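Local coordinates for protein FucU (Bifidobacterium longum subsp. infantis, PDB 3MVK), which probably interconverts the alpha and beta anomers of L-fucose and the pyranose and furanose forms of beta-D-ribose, as a sugar mutarotase of the RbsD/FucU family, at residues V27-N32 against Y134-L139. Numbering follows the deposited sequence.
Sequences VIADGN and YANLIL. With GOL (glycerol), chain B.
Asn-136 ND2 lies over one face of the Asp-30 carboxylate, 3.2 Å from Asp-30 CG, the amide and carboxylate planes 45° apart. Glycerol O1 is within hydrogen-bonding distance of Asp-30 OD1 (2.7 Å) and Asn-136 OD1 (2.9 Å). The ring of Tyr-134 has glycerol C3 over one face, offset toward the rim, while its hydroxyl is hydrogen-bonded to Asp-82. Asp-30 OD2 accepts the backbone N-H of Ala-135 (3.0 Å from its N) through its anti lone pair and also takes the glycerol O2 hydroxyl, which accepts the N-H of Tyr-134. With CG between its backbone N and carbonyl carbon (chi1 69°), Asp-30 brings its carboxylate to the 134-136 loop. The cluster stands at one end of the antiparallel neighbours 25-29 and 137-140 of the mixed sheet of the RbsD/FucU fold. His-22 of the second subunit bonds the glycerol, consistent with a sugar pocket at a subunit interface. Ile-28 and Leu-137 form a hydrogen-bonded pair (Ile-28 N to Leu-137 O 2.7 Å, Leu-137 N to Ile-28 O 2.8 Å). On their face Ile-28 CD1 reaches Leu-139 CD1 beneath helix 52-60; on the other, Val-27 CG2 meets Ile-138 CG1 at 4.2 Å, beside helix 112-119.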
loop_
_atom_site.group_PDB
_atom_site.type_symbol
_atom_site.label_atom_id
_atom_site.label_comp_id
_atom_site.label_asym_id
_atom_site.label_seq_id
_atom_site.Cartn_x
_atom_site.Cartn_y
_atom_site.Cartn_z
ATOM N N VAL G 27 24.905 -8.957 -2.370
ATOM C CA VAL G 27 25.229 -10.228 -2.984
ATOM C C VAL G 27 25.147 -10.075 -4.498
ATOM O O VAL G 27 24.131 -9.610 -5.024
ATOM C CB VAL G 27 24.216 -11.313 -2.582
ATOM C CG1 VAL G 27 24.549 -12.654 -3.259
ATOM C CG2 VAL G 27 24.171 -11.508 -1.063
ATOM N N ILE G 28 26.213 -10.455 -5.197
ATOM C CA ILE G 28 26.114 -10.652 -6.650
ATOM C C ILE G 28 25.722 -12.106 -6.822
ATOM O O ILE G 28 26.523 -13.005 -6.520
ATOM C CB ILE G 28 27.460 -10.353 -7.370
ATOM C CG1 ILE G 28 27.918 -8.927 -7.048
ATOM C CG2 ILE G 28 27.311 -10.596 -8.895
ATOM C CD1 ILE G 28 29.277 -8.577 -7.581
ATOM N N ALA G 29 24.494 -12.333 -7.269
ATOM C CA ALA G 29 23.917 -13.678 -7.347
ATOM C C ALA G 29 24.122 -14.191 -8.759
ATOM O O ALA G 29 23.802 -13.499 -9.725
ATOM C CB ALA G 29 22.419 -13.626 -6.993
ATOM N N ASP G 30 24.646 -15.411 -8.883
ATOM C CA ASP G 30 24.742 -16.027 -10.205
ATOM C C ASP G 30 23.352 -16.441 -10.734
ATOM O O ASP G 30 22.339 -16.322 -10.029
ATOM C CB ASP G 30 25.803 -17.172 -10.220
ATOM C CG ASP G 30 25.396 -18.419 -9.411
ATOM O OD1 ASP G 30 24.185 -18.719 -9.234
ATOM O OD2 ASP G 30 26.334 -19.147 -8.992
ATOM N N GLY G 31 23.300 -16.868 -11.992
ATOM C CA GLY G 31 22.044 -17.163 -12.672
ATOM C C GLY G 31 21.244 -18.281 -12.019
ATOM O O GLY G 31 20.011 -18.330 -12.137
ATOM N N ASN G 32 21.942 -19.167 -11.321
ATOM C CA ASN G 32 21.281 -20.281 -10.665
ATOM C C ASN G 32 20.824 -19.993 -9.242
ATOM O O ASN G 32 20.158 -20.797 -8.631
ATOM C CB ASN G 32 22.200 -21.497 -10.657
ATOM C CG ASN G 32 22.138 -22.260 -11.955
ATOM O OD1 ASN G 32 23.070 -22.223 -12.757
ATOM N ND2 ASN G 32 21.026 -22.923 -12.187
ATOM N N TYR G 134 28.653 -21.548 -8.821
ATOM C CA TYR G 134 29.425 -20.985 -7.709
ATOM C C TYR G 134 30.040 -19.626 -8.030
ATOM O O TYR G 134 31.154 -19.337 -7.609
ATOM C CB TYR G 134 30.485 -21.987 -7.216
ATOM C CG TYR G 134 29.876 -23.331 -6.874
ATOM C CD1 TYR G 134 29.207 -23.527 -5.653
ATOM C CD2 TYR G 134 29.962 -24.408 -7.761
ATOM C CE1 TYR G 134 28.638 -24.757 -5.327
ATOM C CE2 TYR G 134 29.406 -25.659 -7.436
ATOM C CZ TYR G 134 28.762 -25.828 -6.218
ATOM O OH TYR G 134 28.215 -27.047 -5.904
ATOM N N ALA G 135 29.296 -18.797 -8.767
ATOM C CA ALA G 135 29.754 -17.435 -9.120
ATOM C C ALA G 135 29.113 -16.370 -8.225
ATOM O O ALA G 135 29.216 -15.166 -8.497
ATOM C CB ALA G 135 29.476 -17.153 -10.587
ATOM N N ASN G 136 28.469 -16.810 -7.152
ATOM C CA ASN G 136 27.914 -15.874 -6.156
ATOM C C ASN G 136 29.008 -15.168 -5.419
ATOM O O ASN G 136 30.040 -15.773 -5.135
ATOM C CB ASN G 136 27.062 -16.632 -5.149
ATOM C CG ASN G 136 26.061 -17.513 -5.826
ATOM O OD1 ASN G 136 26.073 -18.746 -5.675
ATOM N ND2 ASN G 136 25.201 -16.910 -6.575
ATOM N N LEU G 137 28.808 -13.897 -5.102
ATOM C CA LEU G 137 29.827 -13.169 -4.359
ATOM C C LEU G 137 29.178 -12.171 -3.430
ATOM O O LEU G 137 28.417 -11.309 -3.883
ATOM C CB LEU G 137 30.797 -12.475 -5.328
ATOM C CG LEU G 137 32.089 -11.862 -4.773
ATOM C CD1 LEU G 137 33.074 -12.931 -4.300
ATOM C CD2 LEU G 137 32.741 -10.968 -5.824
ATOM N N ILE G 138 29.456 -12.318 -2.133
ATOM C CA ILE G 138 29.036 -11.313 -1.124
ATOM C C ILE G 138 30.128 -10.269 -0.979
ATOM O O ILE G 138 31.299 -10.630 -0.847
ATOM C CB ILE G 138 28.748 -11.944 0.254
ATOM C CG1 ILE G 138 27.819 -13.170 0.108
ATOM C CG2 ILE G 138 28.131 -10.883 1.214
ATOM C CD1 ILE G 138 27.439 -13.888 1.449
ATOM N N LEU G 139 29.756 -8.984 -1.007
ATOM C CA LEU G 139 30.714 -7.882 -0.849
ATOM C C LEU G 139 30.317 -7.062 0.365
ATOM O O LEU G 139 29.126 -6.771 0.530
ATOM C CB LEU G 139 30.682 -6.962 -2.058
ATOM C CG LEU G 139 31.106 -7.559 -3.404
ATOM C CD1 LEU G 139 31.072 -6.452 -4.438
ATOM C CD2 LEU G 139 32.523 -8.129 -3.280
HETATM C C1 GOL B . 23.772 -21.654 -7.079
HETATM O O1 GOL B . 23.939 -20.250 -7.047
HETATM C C2 GOL B . 25.146 -22.276 -7.284
HETATM O O2 GOL B . 25.672 -21.868 -8.530
HETATM C C3 GOL B . 25.058 -23.801 -7.174
HETATM O O3 GOL B . 24.205 -24.297 -8.183
#